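Local coordinates for protein CDA peptide synthetase I (Streptomyces coelicolor, PDB 5DU9) that forms the condensation domain of a peptide synthetase and, in this model, holds (2S)-2-amino-N-butyl-propanamide in a pocket, at residues 154-158 with 159-163; 174-177 with 178-182; 219-222 with 223-227; 352-356 with 357-361. The protein carries 1 engineered substitution. All blocks are in the same frame, centred on the assembly; numbering follows the deposited sequence.

Contact 1 of 4, residues 154-158 with 159-163. With UM2 ((2S)-2-amino-N-butyl-propanamide), chain E.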
loop_
_atom_site.group_PDB
_atom_site.type_symbol
_atom_site.label_atom_id
_atom_site.label_comp_id
_atom_site.label_asym_id
_atom_site.label_seq_id
_atom_site.Cartn_x
_atom_site.Cartn_y
_atom_site.Cartn_z
ATOM N N LEU A 154 -5.289 0.837 -12.245
ATOM C CA LEU A 154 -6.326 0.536 -11.271
ATOM C C LEU A 154 -6.391 1.661 -10.251
ATOM O O LEU A 154 -5.519 1.780 -9.388
ATOM C CB LEU A 154 -6.049 -0.798 -10.574
ATOM C CG LEU A 154 -6.961 -1.146 -9.391
ATOM C CD1 LEU A 154 -8.402 -1.305 -9.836
ATOM C CD2 LEU A 154 -6.470 -2.405 -8.693
ATOM N N GLY A 155 -7.421 2.493 -10.375
ATOM C CA GLY A 155 -7.674 3.555 -9.422
ATOM C C GLY A 155 -8.799 3.106 -8.520
ATOM O O GLY A 155 -9.767 2.511 -8.986
ATOM N N VAL A 156 -8.674 3.380 -7.228
ATOM C CA VAL A 156 -9.692 2.964 -6.277
ATOM C C VAL A 156 -9.898 4.019 -5.215
ATOM O O VAL A 156 -9.090 4.939 -5.064
ATOM C CB VAL A 156 -9.320 1.634 -5.578
ATOM C CG1 VAL A 156 -9.151 0.511 -6.595
ATOM C CG2 VAL A 156 -8.047 1.792 -4.738
ATOM N N HIS A 157 -11.002 3.885 -4.493
ATOM C CA HIS A 157 -11.133 4.533 -3.204
ATOM C C HIS A 157 -10.530 3.584 -2.187
ATOM O O HIS A 157 -10.803 2.388 -2.226
ATOM C CB HIS A 157 -12.584 4.840 -2.862
ATOM C CG HIS A 157 -12.728 5.836 -1.758
ATOM N ND1 HIS A 157 -12.353 5.565 -0.460
ATOM C CD2 HIS A 157 -13.183 7.111 -1.763
ATOM C CE1 HIS A 157 -12.580 6.630 0.291
ATOM N NE2 HIS A 157 -13.078 7.582 -0.477
ATOM N N HIS A 158 -9.697 4.102 -1.292
ATOM C CA HIS A 158 -9.019 3.254 -0.323
ATOM C C HIS A 158 -10.003 2.437 0.526
ATOM O O HIS A 158 -9.640 1.385 1.056
ATOM C CB HIS A 158 -8.111 4.104 0.577
ATOM C CG HIS A 158 -6.929 3.361 1.115
ATOM N ND1 HIS A 158 -6.888 1.986 1.201
ATOM C CD2 HIS A 158 -5.733 3.801 1.572
ATOM C CE1 HIS A 158 -5.723 1.612 1.700
ATOM N NE2 HIS A 158 -5.005 2.696 1.936
ATOM N N ILE A 159 -11.247 2.893 0.638
ATOM C CA ILE A 159 -12.207 2.194 1.485
ATOM C C ILE A 159 -12.594 0.818 0.931
ATOM O O ILE A 159 -13.093 -0.012 1.682
ATOM C CB ILE A 159 -13.495 3.037 1.717
ATOM C CG1 ILE A 159 -14.208 2.568 2.990
ATOM C CG2 ILE A 159 -14.429 2.986 0.508
ATOM C CD1 ILE A 159 -15.292 3.516 3.485
ATOM N N VAL A 160 -12.359 0.559 -0.359
ATOM C CA VAL A 160 -12.741 -0.737 -0.935
ATOM C C VAL A 160 -11.547 -1.648 -1.262
ATOM O O VAL A 160 -11.718 -2.863 -1.371
ATOM C CB VAL A 160 -13.598 -0.580 -2.226
ATOM C CG1 VAL A 160 -14.972 -0.007 -1.888
ATOM C CG2 VAL A 160 -12.900 0.270 -3.272
ATOM N N ILE A 161 -10.356 -1.076 -1.413
ATOM C CA ILE A 161 -9.193 -1.844 -1.875
ATOM C C ILE A 161 -7.907 -1.405 -1.189
ATOM O O ILE A 161 -7.555 -0.220 -1.221
ATOM C CB ILE A 161 -9.014 -1.712 -3.415
ATOM C CG1 ILE A 161 -10.123 -2.466 -4.165
ATOM C CG2 ILE A 161 -7.636 -2.215 -3.873
ATOM C CD1 ILE A 161 -10.071 -3.983 -4.041
ATOM N N ASP A 162 -7.222 -2.364 -0.572
ATOM C CA ASP A 162 -5.886 -2.144 -0.020
ATOM C C ASP A 162 -4.818 -2.775 -0.920
ATOM O O ASP A 162 -5.127 -3.341 -1.968
ATOM C CB ASP A 162 -5.785 -2.691 1.412
ATOM C CG ASP A 162 -6.217 -4.145 1.536
ATOM O OD1 ASP A 162 -6.084 -4.912 0.560
ATOM O OD2 ASP A 162 -6.670 -4.523 2.640
ATOM N N GLY A 163 -3.558 -2.670 -0.511
ATOM C CA GLY A 163 -2.457 -3.145 -1.331
ATOM C C GLY A 163 -2.550 -4.620 -1.666
ATOM O O GLY A 163 -2.350 -5.019 -2.817
HETATM C CCH UM2 E . -6.832 4.218 9.325
HETATM C CCI UM2 E . -6.989 3.555 7.969
HETATM C CCJ UM2 E . -6.702 4.507 6.805
HETATM C CCK UM2 E . -5.209 4.666 6.515
HETATM N NCL UM2 E . -4.646 3.616 5.676
HETATM C CCM UM2 E . -3.781 3.882 4.695
HETATM O OCN UM2 E . -3.739 4.956 4.113
HETATM C CCO UM2 E . -2.807 2.795 4.335
HETATM C CCP UM2 E . -1.567 2.917 5.215
HETATM N NCQ UM2 E . -2.389 2.936 2.926
#
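His157 and His158, with Asp162 and Gly163, spell out the HHxxxDG signature of condensation domains, carried on the turn that joins strand 149-157 to helix 163-182. The principle illustrated is a motif folding back to bind its own backbone. Where the strand ends, the carbonyl O of His157 receives Val160 N at 3.0 Å in an almost straight bond, the donor standing above the carbonyl plane. The side chain of the same histidine takes the preceding amide: Ile159 N donates to His157 ND1 over 3.1 Å, within 1° of the ring plane. With CG anti to the backbone N (chi1 -163°), the imidazole is carried alongside the turn, and Ile159 CG2 also packs against ND1 at 3.4 Å. The other ring nitrogen, NE2, is bonded to Gln23, so both nitrogens are engaged and the rotation of the ring is fixed.

The His158 ring leads elsewhere. Its ND1 makes a weak, bent bond of 3.3 Å to the carbonyl O of Ile161, while the amine NCQ of the ligand donates to His158 NE2 at 2.8 Å, meeting the ring at its edge. Behind these polar groups Val156 and Ile161 cross at about a right angle, Val156 CG2 lying 3.9 Å from Ile161 CB. Asp162 caps the following helix, with OD1 bonded to Ser165 and OD2 in a salt bridge to Arg297. Chemically, the two histidines differ: His157 holds the turn through ND1 and Gln23 through NE2, whereas His158 bonds the turn only weakly through ND1 and accepts the ligand's amine at NE2.

Contact 2 of 4, residues 174-177 with 178-182; sequences AEVY and RALRD
Arg181 lies alongside Tyr177, one turn earlier, the two pointing the same way, and its chain can be followed atom by atom. CB lies 3.3 Å from the carbonyl O of Tyr177, the same oxygen that accepts the backbone N of Arg181. Next comes CG, which sits over one face of the phenol in a CH-pi contact, 3.7 Å from the ring centroid and 20° off the ring normal. Bends at chi2 and chi3 carry CD to 3.7 Å from Tyr177 OH, and the guanidinium continues beyond the ring, its plane inclined by 28° to it. The pair is an i to i+4 packing on helix 163-182, built on successive backbone bonds from Arg178 N to Ala174 O through to Arg181 N. The Tyr177 hydroxyl is itself hydrogen-bonded to the backbone N of Asp45.

Arg178 runs the opposite way along the helix. One face of its guanidinium covers the backbone of Glu175, with NH2 3.6 Å from Glu175 CA, and NH1 is bonded to the carbonyl O of Asp374; the Glu175 carboxylate is instead paired with Arg172. Val176 and Leu180 lie side by side, CG1 to CD1 4.2 Å, and both rest on helix 46-58.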
loop_
_atom_site.group_PDB
_atom_site.type_symbol
_atom_site.label_atom_id
_atom_site.label_comp_id
_atom_site.label_asym_id
_atom_site.label_seq_id
_atom_site.Cartn_x
_atom_site.Cartn_y
_atom_site.Cartn_z
ATOM N N ALA A 174 -6.296 -11.359 -14.891
ATOM C CA ALA A 174 -5.484 -12.079 -15.866
ATOM C C ALA A 174 -6.025 -13.485 -16.095
ATOM O O ALA A 174 -6.087 -13.954 -17.229
ATOM C CB ALA A 174 -4.040 -12.135 -15.409
ATOM N N GLU A 175 -6.425 -14.148 -15.015
ATOM C CA GLU A 175 -6.967 -15.499 -15.099
ATOM C C GLU A 175 -8.190 -15.551 -16.009
ATOM O O GLU A 175 -8.305 -16.437 -16.858
ATOM C CB GLU A 175 -7.335 -16.010 -13.704
ATOM C CG GLU A 175 -7.779 -17.462 -13.673
ATOM C CD GLU A 175 -8.086 -17.942 -12.270
ATOM O OE1 GLU A 175 -8.754 -17.199 -11.521
ATOM O OE2 GLU A 175 -7.653 -19.058 -11.914
ATOM N N VAL A 176 -9.101 -14.600 -15.830
ATOM C CA VAL A 176 -10.306 -14.535 -16.652
ATOM C C VAL A 176 -9.950 -14.209 -18.102
ATOM O O VAL A 176 -10.499 -14.801 -19.028
ATOM C CB VAL A 176 -11.303 -13.488 -16.110
ATOM C CG1 VAL A 176 -12.531 -13.381 -17.009
ATOM C CG2 VAL A 176 -11.729 -13.846 -14.690
ATOM N N TYR A 177 -9.027 -13.269 -18.290
ATOM C CA TYR A 177 -8.601 -12.865 -19.630
ATOM C C TYR A 177 -8.020 -14.040 -20.415
ATOM O O TYR A 177 -8.314 -14.213 -21.602
ATOM C CB TYR A 177 -7.569 -11.736 -19.547
ATOM C CG TYR A 177 -7.057 -11.274 -20.896
ATOM C CD1 TYR A 177 -7.791 -10.385 -21.672
ATOM C CD2 TYR A 177 -5.840 -11.724 -21.391
ATOM C CE1 TYR A 177 -7.328 -9.957 -22.907
ATOM C CE2 TYR A 177 -5.367 -11.301 -22.625
ATOM C CZ TYR A 177 -6.117 -10.419 -23.378
ATOM O OH TYR A 177 -5.656 -9.993 -24.603
ATOM N N ARG A 178 -7.194 -14.846 -19.755
ATOM C CA ARG A 178 -6.584 -15.998 -20.416
ATOM C C ARG A 178 -7.649 -16.983 -20.881
ATOM O O ARG A 178 -7.563 -17.528 -21.981
ATOM C CB ARG A 178 -5.592 -16.705 -19.487
ATOM C CG ARG A 178 -4.321 -15.912 -19.203
ATOM C CD ARG A 178 -3.248 -16.782 -18.563
ATOM N NE ARG A 178 -3.738 -17.533 -17.408
ATOM C CZ ARG A 178 -3.727 -17.092 -16.152
ATOM N NH1 ARG A 178 -3.258 -15.883 -15.858
ATOM N NH2 ARG A 178 -4.192 -17.865 -15.180
ATOM N N ALA A 179 -8.657 -17.198 -20.042
ATOM C CA ALA A 179 -9.738 -18.124 -20.360
ATOM C C ALA A 179 -10.551 -17.634 -21.556
ATOM O O ALA A 179 -10.855 -18.407 -22.465
ATOM C CB ALA A 179 -10.641 -18.319 -19.149
ATOM N N LEU A 180 -10.908 -16.354 -21.551
ATOM C CA LEU A 180 -11.667 -15.775 -22.653
ATOM C C LEU A 180 -10.854 -15.831 -23.945
ATOM O O LEU A 180 -11.408 -16.001 -25.032
ATOM C CB LEU A 180 -12.070 -14.330 -22.340
ATOM C CG LEU A 180 -13.050 -14.110 -21.181
ATOM C CD1 LEU A 180 -13.363 -12.628 -21.012
ATOM C CD2 LEU A 180 -14.338 -14.899 -21.381
ATOM N N ARG A 181 -9.538 -15.699 -23.815
ATOM C CA ARG A 181 -8.639 -15.735 -24.965
ATOM C C ARG A 181 -8.442 -17.147 -25.512
ATOM O O ARG A 181 -8.393 -17.345 -26.726
ATOM C CB ARG A 181 -7.283 -15.139 -24.588
ATOM C CG ARG A 181 -7.275 -13.622 -24.511
ATOM C CD ARG A 181 -7.267 -13.004 -25.897
ATOM N NE ARG A 181 -6.077 -13.397 -26.647
ATOM C CZ ARG A 181 -5.987 -13.400 -27.972
ATOM N NH1 ARG A 181 -7.020 -13.032 -28.722
ATOM N NH2 ARG A 181 -4.856 -13.777 -28.554
ATOM N N ASP A 182 -8.322 -18.123 -24.619
ATOM C CA ASP A 182 -8.079 -19.504 -25.025
ATOM C C ASP A 182 -9.357 -20.213 -25.464
ATOM O O ASP A 182 -9.303 -21.300 -26.040
ATOM C CB ASP A 182 -7.429 -20.287 -23.881
ATOM C CG ASP A 182 -6.034 -19.794 -23.553
ATOM O OD1 ASP A 182 -5.446 -19.065 -24.379
ATOM O OD2 ASP A 182 -5.521 -20.145 -22.469
#

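Contact 3 of 4, residues 219-222 with 223-227; sequences GLFT and DRPEP
Leu220 approaches Asp223 through its backbone, the carbonyl O lying 4.1 Å from Asp223 OD1. Phe221 then does most of the work. Its carbonyl O accepts Arg224 N over 2.9 Å, with the donor 66° out of the carbonyl plane, which closes a type I beta turn from Phe221 to Arg224. Its ring points off to another partner: the edge, at CD1, meets Pro225 CG at 4.0 Å, CG lying near the ring plane and the two side chains crossing at about a right angle. Thr222 occupies the first corner of the turn and Asp223 the second. The carboxylate of Asp223 folds back over the turn, since CG lies between the backbone N and the carbonyl carbon (chi1 56°), bringing Asp223 OD1 to 3.7 Å from Phe221 C. Arg224, with positive phi, redirects the chain into Pro225, while its CG packs at 3.4 Å against the carbonyl O of Phe221.

In the fold this is the surface turn by which the chain leaves helix 208-220. Arg316 on strand 311-318 ties it down through a salt bridge to Asp223 and a weak bond to the carbonyl of Leu220, and the buried Phe221 side chain touches Pro314 and Arg316 of that strand and Leu354 of helix 347-354.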
loop_
_atom_site.group_PDB
_atom_site.type_symbol
_atom_site.label_atom_id
_atom_site.label_comp_id
_atom_site.label_asym_id
_atom_site.label_seq_id
_atom_site.Cartn_x
_atom_site.Cartn_y
_atom_site.Cartn_z
ATOM N N GLY A 219 1.704 1.292 26.771
ATOM C CA GLY A 219 2.893 1.231 27.607
ATOM C C GLY A 219 4.146 1.695 26.890
ATOM O O GLY A 219 5.008 2.340 27.490
ATOM N N LEU A 220 4.244 1.371 25.601
ATOM C CA LEU A 220 5.408 1.729 24.791
ATOM C C LEU A 220 5.527 3.226 24.525
ATOM O O LEU A 220 6.616 3.717 24.221
ATOM C CB LEU A 220 5.364 1.007 23.437
ATOM C CG LEU A 220 5.753 -0.471 23.336
ATOM C CD1 LEU A 220 5.805 -0.869 21.864
ATOM C CD2 LEU A 220 7.084 -0.762 24.013
ATOM N N PHE A 221 4.412 3.945 24.621
ATOM C CA PHE A 221 4.375 5.352 24.217
ATOM C C PHE A 221 3.830 6.275 25.303
ATOM O O PHE A 221 3.148 7.257 25.006
ATOM C CB PHE A 221 3.539 5.492 22.942
ATOM C CG PHE A 221 4.148 4.814 21.753
ATOM C CD1 PHE A 221 5.050 5.484 20.949
ATOM C CD2 PHE A 221 3.830 3.500 21.442
ATOM C CE1 PHE A 221 5.621 4.863 19.854
ATOM C CE2 PHE A 221 4.400 2.874 20.355
ATOM C CZ PHE A 221 5.297 3.557 19.557
ATOM N N THR A 222 4.143 5.969 26.559
ATOM C CA THR A 222 3.713 6.806 27.669
ATOM C C THR A 222 4.291 8.213 27.558
ATOM O O THR A 222 3.686 9.173 28.033
ATOM C CB THR A 222 4.119 6.200 29.030
ATOM O OG1 THR A 222 5.511 5.856 29.017
ATOM C CG2 THR A 222 3.297 4.954 29.328
ATOM N N ASP A 223 5.456 8.339 26.924
ATOM C CA ASP A 223 6.086 9.647 26.751
ATOM C C ASP A 223 5.500 10.400 25.556
ATOM O O ASP A 223 5.784 11.583 25.362
ATOM C CB ASP A 223 7.603 9.505 26.597
ATOM C CG ASP A 223 7.993 8.589 25.460
ATOM O OD1 ASP A 223 7.249 7.627 25.188
ATOM O OD2 ASP A 223 9.052 8.829 24.842
ATOM N N ARG A 224 4.680 9.709 24.767
ATOM C CA ARG A 224 3.925 10.335 23.682
ATOM C C ARG A 224 4.802 11.206 22.779
ATOM O O ARG A 224 4.574 12.409 22.652
ATOM C CB ARG A 224 2.776 11.163 24.265
ATOM C CG ARG A 224 1.684 10.313 24.890
ATOM C CD ARG A 224 0.663 11.144 25.654
ATOM N NE ARG A 224 -0.433 10.314 26.146
ATOM C CZ ARG A 224 -1.316 10.691 27.066
ATOM N NH1 ARG A 224 -1.240 11.895 27.621
ATOM N NH2 ARG A 224 -2.275 9.854 27.439
ATOM N N PRO A 225 5.813 10.595 22.149
ATOM C CA PRO A 225 6.704 11.346 21.259
ATOM C C PRO A 225 5.950 11.963 20.089
ATOM O O PRO A 225 5.137 11.291 19.453
ATOM C CB PRO A 225 7.695 10.284 20.778
ATOM C CG PRO A 225 6.952 8.992 20.907
ATOM C CD PRO A 225 6.122 9.155 22.145
ATOM N N GLU A 226 6.218 13.232 19.814
ATOM C CA GLU A 226 5.546 13.937 18.732
ATOM C C GLU A 226 6.107 13.463 17.396
ATOM O O GLU A 226 7.319 13.308 17.260
ATOM C CB GLU A 226 5.727 15.452 18.883
ATOM C CG GLU A 226 4.934 16.289 17.887
ATOM C CD GLU A 226 3.435 16.232 18.126
ATOM O OE1 GLU A 226 3.010 15.655 19.150
ATOM O OE2 GLU A 226 2.678 16.766 17.287
ATOM N N PRO A 227 5.232 13.205 16.410
ATOM C CA PRO A 227 5.778 12.855 15.095
ATOM C C PRO A 227 6.695 13.953 14.559
ATOM O O PRO A 227 6.411 15.139 14.757
ATOM C CB PRO A 227 4.528 12.693 14.227
ATOM C CG PRO A 227 3.461 12.300 15.188
ATOM C CD PRO A 227 3.766 13.065 16.449
#

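Contact 4 of 4, residues 352-356 with 357-361; sequences RELGG and AGVSG
Leu354 and Val359 set their side chains at about a right angle to each other, and the leucine meets the valine at its fork. A single methyl, Leu354 CD1, is 3.7 Å from Val359 CG1 and the same distance from Val359 CG2, so both branches of the valine share one contact. The torsions explain the fit: Leu354 has CG anti to the carbonyl carbon (chi1 -62°), which sends its branched end toward the returning chain, and Val359 spreads its two methyls to face it. Phe221, from the loop after helix 208-220, touches both residues.

Between them the backbone performs a classic exit from a helix. Helix 347-354 ends and Gly355 leaves the helical conformation with phi at 92°; a type II' beta turn follows from Gly355 to Gly358, with Gly356, also of positive phi, at its first corner, a place glycine commonly takes in this turn type. The closing bond runs from Gly358 N to the carbonyl O of Gly355 over 3.1 Å. At the second corner Ala357 directs its methyl outward, where it meets Glu226. Gly358 is buried, and its positive phi turns the chain so that Val359 comes back beside the helix end. There the backbone N of Val359 is bonded to OD1 of Asp351, a residue of the helix being left.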
loop_
_atom_site.group_PDB
_atom_site.type_symbol
_atom_site.label_atom_id
_atom_site.label_comp_id
_atom_site.label_asym_id
_atom_site.label_seq_id
_atom_site.Cartn_x
_atom_site.Cartn_y
_atom_site.Cartn_z
ATOM N N ARG A 352 -5.912 7.522 19.072
ATOM C CA ARG A 352 -7.048 8.132 19.758
ATOM C C ARG A 352 -6.854 8.126 21.273
ATOM O O ARG A 352 -7.282 9.050 21.964
ATOM C CB ARG A 352 -8.346 7.408 19.394
ATOM N N GLU A 353 -6.201 7.087 21.786
ATOM C CA GLU A 353 -5.987 6.962 23.223
ATOM C C GLU A 353 -4.857 7.865 23.707
ATOM O O GLU A 353 -4.959 8.477 24.768
ATOM C CB GLU A 353 -5.682 5.515 23.605
ATOM C CG GLU A 353 -5.463 5.334 25.110
ATOM C CD GLU A 353 -6.057 4.054 25.677
ATOM O OE1 GLU A 353 -6.921 3.431 25.023
ATOM O OE2 GLU A 353 -5.659 3.673 26.797
ATOM N N LEU A 354 -3.778 7.940 22.934
ATOM C CA LEU A 354 -2.655 8.802 23.289
ATOM C C LEU A 354 -3.045 10.265 23.112
ATOM O O LEU A 354 -2.629 11.125 23.888
ATOM C CB LEU A 354 -1.423 8.474 22.441
ATOM C CG LEU A 354 -0.841 7.066 22.587
ATOM C CD1 LEU A 354 0.309 6.875 21.611
ATOM C CD2 LEU A 354 -0.380 6.803 24.012
ATOM N N GLY A 355 -3.847 10.536 22.087
ATOM C CA GLY A 355 -4.356 11.871 21.836
ATOM C C GLY A 355 -3.477 12.678 20.902
ATOM O O GLY A 355 -2.411 12.224 20.483
ATOM N N GLY A 356 -3.935 13.881 20.569
ATOM C CA GLY A 356 -3.173 14.787 19.731
ATOM C C GLY A 356 -2.914 14.238 18.342
ATOM O O GLY A 356 -3.821 13.740 17.678
ATOM N N ALA A 357 -1.661 14.331 17.907
ATOM C CA ALA A 357 -1.273 13.888 16.573
ATOM C C ALA A 357 -0.965 12.394 16.551
ATOM O O ALA A 357 -0.660 11.835 15.497
ATOM C CB ALA A 357 -0.067 14.679 16.088
ATOM N N GLY A 358 -1.042 11.752 17.712
ATOM C CA GLY A 358 -0.741 10.336 17.814
ATOM C C GLY A 358 0.748 10.082 17.703
ATOM O O GLY A 358 1.558 10.974 17.960
ATOM N N VAL A 359 1.108 8.862 17.321
ATOM C CA VAL A 359 2.506 8.486 17.169
ATOM C C VAL A 359 2.728 7.867 15.799
ATOM O O VAL A 359 1.970 7.005 15.348
ATOM C CB VAL A 359 2.956 7.513 18.280
ATOM C CG1 VAL A 359 3.062 8.252 19.610
ATOM C CG2 VAL A 359 2.002 6.328 18.391
ATOM N N SER A 360 3.777 8.327 15.132
ATOM C CA SER A 360 4.075 7.879 13.783
ATOM C C SER A 360 5.426 8.389 13.333
ATOM O O SER A 360 5.987 9.316 13.920
ATOM C CB SER A 360 3.005 8.365 12.803
ATOM O OG SER A 360 3.012 9.777 12.721
ATOM N N GLY A 361 5.940 7.763 12.285
ATOM C CA GLY A 361 7.093 8.262 11.568
ATOM C C GLY A 361 6.797 8.065 10.101
ATOM O O GLY A 361 5.652 7.781 9.740
#

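How the contacts relate
Contacts 3 and 4 form one neighbourhood: their centres are 8 Å apart and they touch, Pro227 CD approaching Gly358 O at 3.4 Å and Arg224 NE approaching Leu354 O at 3.3 Å. Contact 2 lies on the opposite side of the chain's centre, with centres 51 Å from contact 3 and 47 Å from contact 4. Contact 1 sits nearer the middle and alone of the four includes a residue of the ligand pocket, which Met308, Arg312, Glu348 and others complete. Helix 163-182 leads from contact 1 outward to contact 2, their centres 24 Å apart. On the other side, CA of Gly358 in contact 4 lies about 12 Å from the nearest atom of the ligand.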